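Local coordinates for protein endoglucanase (Clostridium thermocellum, PDB 2YIK) that probably hydrolyses beta-1,4 bonds in cellulose, as a family 9 glycoside hydrolase of the cellulase type, at residues G313-W318 / T397-I402; Y384-L387 / G391-R394. One frame throughout, in Å; residues are numbered along the deposited sequence.

Both contacts are buried, and both use helix 392-408. Contact 2 sits at the start of this helix, where the loop after helix 363-373 enters it. Contact 1 lies one to two turns further on and nearer the centre of the chain, where the loop 313-318 reaches the same helix from far away in sequence. Their chemistry differs accordingly. Contact 1 is made mainly by aliphatic carbons, with no hydrogen bond between its segments. Contact 2 mixes ring packing with a hydroxyl pair and a bridging water at the helix start. The two also touch each other: the Trp314 ring packs on Leu387, and Trp318 lies beside Arg394.

Contact 1 of 2, residues G313-W318 / T397-I402; sequences GWIHCW and TAAQLI
Ala398 is the first residue of segment 397-402 to meet loop 313-318. Its methyl faces the loop between Ile315 and His316. The carbonyl oxygen His316 O comes to 3.2 Å from Ala398 CB. From the same loop, Ile315 CG1 packs on Ala398 CB at 4.0 Å. The methylene His316 CB meets Ala398 CB at 4.3 Å, so the histidine touches the helix with the root of its side chain. Its imidazole turns to other helices: NE2 is hydrogen-bonded to Thr133 OG1, and the ring meets Trp136 edge-to-face and also Trp284.

Ala399 comes next and receives the ethyl branch of Ile315. With CG1 anti to the backbone nitrogen (chi1 -173°), this branch extends to the helix backbone, and Ile315 CG1 lies 3.7 Å from Ala399 N. The modelled place of the end methyl is doubtful, since it falls too close to Ala399. Trp372 of helix 363-373 touches both Ile315 and Ala399.

Leu401 touches Ala504 of helix 499-516. Ile402, one turn after Ala398, brings CD1 to 4.6 Å from His316 CB, a looser approach.

The small alanines probably allow this close approach, with the CA atoms of His316 and Ala398 5.8 Å apart. Loop 313-318, between helices 296-305 and 322-336, packs here on helix 392-408 within the (alpha/alpha)6 barrel of glycoside hydrolase family 9.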
loop_
_atom_site.group_PDB
_atom_site.type_symbol
_atom_site.label_atom_id
_atom_site.label_comp_id
_atom_site.label_asym_id
_atom_site.label_seq_id
_atom_site.Cartn_x
_atom_site.Cartn_y
_atom_site.Cartn_z
ATOM N N GLY A 313 17.137 -8.810 3.421
ATOM C CA GLY A 313 17.851 -7.704 2.819
ATOM C C GLY A 313 17.381 -6.297 3.032
ATOM O O GLY A 313 18.105 -5.481 3.607
ATOM N N TRP A 314 16.164 -6.049 2.568
ATOM C CA TRP A 314 15.489 -4.756 2.621
ATOM C C TRP A 314 14.314 -4.875 3.613
ATOM O O TRP A 314 14.381 -5.716 4.528
ATOM C CB TRP A 314 15.005 -4.462 1.173
ATOM C CG TRP A 314 14.954 -3.012 0.846
ATOM C CD1 TRP A 314 13.856 -2.301 0.466
ATOM C CD2 TRP A 314 16.036 -2.071 0.913
ATOM N NE1 TRP A 314 14.180 -0.976 0.290
ATOM C CE2 TRP A 314 15.513 -0.809 0.555
ATOM C CE3 TRP A 314 17.398 -2.180 1.232
ATOM C CZ2 TRP A 314 16.299 0.342 0.521
ATOM C CZ3 TRP A 314 18.183 -1.026 1.197
ATOM C CH2 TRP A 314 17.631 0.214 0.839
ATOM N N ILE A 315 13.244 -4.081 3.473
ATOM C CA ILE A 315 12.053 -4.294 4.287
ATOM C C ILE A 315 10.817 -4.124 3.354
ATOM O O ILE A 315 10.975 -3.756 2.184
ATOM C CB ILE A 315 12.051 -3.492 5.712
ATOM C CG1 ILE A 315 10.836 -3.965 6.519
ATOM C CG2 ILE A 315 12.201 -2.024 5.531
ATOM C CD1 ILE A 315 11.341 -4.554 7.825
ATOM N N HIS A 316 9.626 -4.473 3.821
ATOM C CA HIS A 316 8.452 -4.393 2.972
ATOM C C HIS A 316 8.213 -2.938 2.508
ATOM O O HIS A 316 8.147 -2.046 3.339
ATOM C CB HIS A 316 7.267 -4.962 3.775
ATOM C CG HIS A 316 6.010 -5.129 2.994
ATOM N ND1 HIS A 316 5.781 -6.179 2.134
ATOM C CD2 HIS A 316 4.849 -4.402 3.001
ATOM C CE1 HIS A 316 4.552 -6.109 1.651
ATOM N NE2 HIS A 316 3.975 -5.035 2.171
ATOM N N CYS A 317 8.088 -2.694 1.199
ATOM C CA CYS A 317 7.838 -1.333 0.686
ATOM C C CYS A 317 7.333 -1.400 -0.755
ATOM O O CYS A 317 7.436 -2.447 -1.391
ATOM C CB CYS A 317 9.108 -0.481 0.743
ATOM S SG CYS A 317 10.467 -1.119 -0.247
ATOM N N TRP A 318 6.816 -0.294 -1.284
ATOM C CA TRP A 318 6.286 -0.310 -2.646
ATOM C C TRP A 318 7.229 -0.886 -3.698
ATOM O O TRP A 318 6.775 -1.470 -4.674
ATOM C CB TRP A 318 5.824 1.092 -3.087
ATOM C CG TRP A 318 6.921 2.104 -3.293
ATOM C CD1 TRP A 318 7.298 3.085 -2.428
ATOM C CD2 TRP A 318 7.763 2.240 -4.458
ATOM N NE1 TRP A 318 8.334 3.814 -2.965
ATOM C CE2 TRP A 318 8.656 3.306 -4.175
ATOM C CE3 TRP A 318 7.892 1.527 -5.647
ATOM C CZ2 TRP A 318 9.615 3.723 -5.122
ATOM C CZ3 TRP A 318 8.850 1.944 -6.573
ATOM C CH2 TRP A 318 9.720 3.014 -6.287
ATOM N N THR A 397 8.018 1.526 10.237
ATOM C CA THR A 397 6.706 0.973 10.552
ATOM C C THR A 397 6.425 -0.331 9.794
ATOM O O THR A 397 5.653 -1.163 10.268
ATOM C CB THR A 397 5.572 2.010 10.306
ATOM O OG1 THR A 397 5.643 2.526 8.971
ATOM C CG2 THR A 397 5.692 3.150 11.309
ATOM N N ALA A 398 7.066 -0.511 8.638
ATOM C CA ALA A 398 6.904 -1.742 7.866
ATOM C C ALA A 398 7.572 -2.867 8.653
ATOM O O ALA A 398 7.066 -3.989 8.708
ATOM C CB ALA A 398 7.549 -1.607 6.503
ATOM N N ALA A 399 8.717 -2.565 9.258
ATOM C CA ALA A 399 9.423 -3.553 10.069
ATOM C C ALA A 399 8.571 -3.855 11.297
ATOM O O ALA A 399 8.494 -4.999 11.743
ATOM C CB ALA A 399 10.791 -3.017 10.495
ATOM N N GLN A 400 7.942 -2.819 11.848
ATOM C CA GLN A 400 7.076 -2.988 13.012
ATOM C C GLN A 400 5.946 -3.953 12.663
ATOM O O GLN A 400 5.626 -4.864 13.430
ATOM C CB GLN A 400 6.478 -1.642 13.441
ATOM C CG GLN A 400 7.450 -0.673 14.114
ATOM C CD GLN A 400 6.746 0.576 14.625
ATOM O OE1 GLN A 400 5.665 0.488 15.209
ATOM N NE2 GLN A 400 7.355 1.742 14.415
ATOM N N LEU A 401 5.335 -3.739 11.502
ATOM C CA LEU A 401 4.245 -4.594 11.051
ATOM C C LEU A 401 4.709 -6.042 10.974
ATOM O O LEU A 401 4.066 -6.926 11.534
ATOM C CB LEU A 401 3.736 -4.143 9.681
ATOM C CG LEU A 401 2.632 -5.007 9.061
ATOM C CD1 LEU A 401 1.412 -5.017 9.977
ATOM C CD2 LEU A 401 2.265 -4.460 7.688
ATOM N N ILE A 402 5.830 -6.279 10.291
ATOM C CA ILE A 402 6.366 -7.635 10.159
ATOM C C ILE A 402 6.653 -8.217 11.536
ATOM O O ILE A 402 6.398 -9.390 11.785
ATOM C CB ILE A 402 7.673 -7.670 9.322
ATOM C CG1 ILE A 402 7.394 -7.169 7.901
ATOM C CG2 ILE A 402 8.258 -9.087 9.315
ATOM C CD1 ILE A 402 6.461 -8.038 7.130
#

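Contact 2 of 2, residues Y384-L387 / G391-R394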
loop_
_atom_site.group_PDB
_atom_site.type_symbol
_atom_site.label_atom_id
_atom_site.label_comp_id
_atom_site.label_asym_id
_atom_site.label_seq_id
_atom_site.Cartn_x
_atom_site.Cartn_y
_atom_site.Cartn_z
ATOM N N TYR A 384 16.232 5.354 17.250
ATOM C CA TYR A 384 15.325 5.093 16.136
ATOM C C TYR A 384 16.021 4.299 15.031
ATOM O O TYR A 384 17.081 4.707 14.563
ATOM C CB TYR A 384 14.847 6.446 15.608
ATOM C CG TYR A 384 14.023 6.445 14.342
ATOM C CD1 TYR A 384 12.785 5.802 14.287
ATOM C CD2 TYR A 384 14.446 7.164 13.223
ATOM C CE1 TYR A 384 11.982 5.889 13.145
ATOM C CE2 TYR A 384 13.652 7.257 12.079
ATOM C CZ TYR A 384 12.420 6.617 12.049
ATOM O OH TYR A 384 11.625 6.725 10.932
ATOM N N VAL A 385 15.439 3.174 14.612
ATOM C CA VAL A 385 16.060 2.373 13.551
ATOM C C VAL A 385 15.782 3.050 12.208
ATOM O O VAL A 385 14.648 3.139 11.739
ATOM C CB VAL A 385 15.580 0.904 13.578
ATOM C CG1 VAL A 385 16.374 0.085 12.574
ATOM C CG2 VAL A 385 15.784 0.320 14.986
ATOM N N PHE A 386 16.872 3.513 11.610
ATOM C CA PHE A 386 16.907 4.304 10.382
ATOM C C PHE A 386 17.573 3.591 9.186
ATOM O O PHE A 386 18.782 3.375 9.207
ATOM C CB PHE A 386 17.686 5.570 10.772
ATOM C CG PHE A 386 17.766 6.630 9.725
ATOM C CD1 PHE A 386 18.815 6.641 8.813
ATOM C CD2 PHE A 386 16.857 7.685 9.719
ATOM C CE1 PHE A 386 18.971 7.693 7.914
ATOM C CE2 PHE A 386 16.999 8.745 8.829
ATOM C CZ PHE A 386 18.061 8.751 7.922
ATOM N N LEU A 387 16.804 3.229 8.155
ATOM C CA LEU A 387 17.384 2.566 6.970
ATOM C C LEU A 387 18.092 3.635 6.135
ATOM O O LEU A 387 19.289 3.540 5.860
ATOM C CB LEU A 387 16.303 1.869 6.134
ATOM C CG LEU A 387 16.772 1.182 4.844
ATOM C CD1 LEU A 387 17.928 0.235 5.126
ATOM C CD2 LEU A 387 15.608 0.425 4.235
ATOM N N GLY A 391 11.887 8.671 3.721
ATOM C CA GLY A 391 10.791 7.917 4.294
ATOM C C GLY A 391 11.279 6.870 5.271
ATOM O O GLY A 391 10.940 5.687 5.151
ATOM N N SER A 392 12.084 7.294 6.241
ATOM C CA SER A 392 12.601 6.370 7.235
ATOM C C SER A 392 11.456 5.778 8.055
ATOM O O SER A 392 11.495 4.602 8.411
ATOM C CB SER A 392 13.597 7.075 8.166
ATOM O OG SER A 392 12.968 8.058 8.974
ATOM N N ALA A 393 10.440 6.592 8.344
ATOM C CA ALA A 393 9.280 6.152 9.131
ATOM C C ALA A 393 8.484 5.078 8.391
ATOM O O ALA A 393 7.931 4.158 8.995
ATOM C CB ALA A 393 8.380 7.338 9.448
ATOM N N ARG A 394 8.428 5.219 7.076
ATOM C CA ARG A 394 7.724 4.280 6.226
ATOM C C ARG A 394 8.386 2.902 6.305
ATOM O O ARG A 394 7.704 1.875 6.343
ATOM C CB ARG A 394 7.708 4.834 4.796
ATOM C CG ARG A 394 7.399 3.846 3.697
ATOM C CD ARG A 394 8.687 3.360 3.067
ATOM N NE ARG A 394 9.541 4.472 2.665
ATOM C CZ ARG A 394 9.792 4.821 1.407
ATOM N NH1 ARG A 394 9.252 4.151 0.397
ATOM N NH2 ARG A 394 10.617 5.827 1.159
HETATM O O HOH W 1 13.960 3.301 8.969
#
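Tyr384 and Ser392 are brought together by two first torsions. In Tyr384, CG is anti to the backbone nitrogen (chi1 173°), which sends the ring across to the helix start. In Ser392, OG stands between the backbone nitrogen and the carbonyl carbon (chi1 67°) and turns to meet it. This is the N-terminus of helix 392-408, with Gly391 at the N-cap position and the preceding loop folded back on the first turn. The helix belongs to the helical (alpha/alpha)6 barrel characteristic of glycoside hydrolase family 9.

The two hydroxyls, Tyr384 OH and Ser392 OG, form a hydrogen bond of 2.7 Å. Ser392 OG approaches at the edge of the tyrosine ring, in its plane. It also makes a weak hydrogen bond to Gly477 O. Tyr384 OH sits close to the backbone of Ala393 as well, but the angle there is poor for a bond. Next to the hydroxyl pair, Ala393 CB lies 3.6 Å from Tyr384 OH. Beyond the contact, Tyr427 of helix 416-428 stacks on the tyrosine ring.

Phe386 packs against the methylene of Ser392. Its CD2 lies 3.7 Å from Ser392 CB, with the methylene set obliquely to the ring.

A water bridges the two backbones. It donates to Val385 O at 2.9 Å and to Ser392 O at 2.8 Å. It accepts from Leu387 N at 3.0 Å, so three backbone groups hold it.

Within the first turn, the arginine side chain folds back on Gly391, at the N-cap position. Its NH2 is hydrogen-bonded to Trp390 O. Arg394 NE donates to a lone pair of Gly391 O at 3.1 Å, nearly straight at 166°.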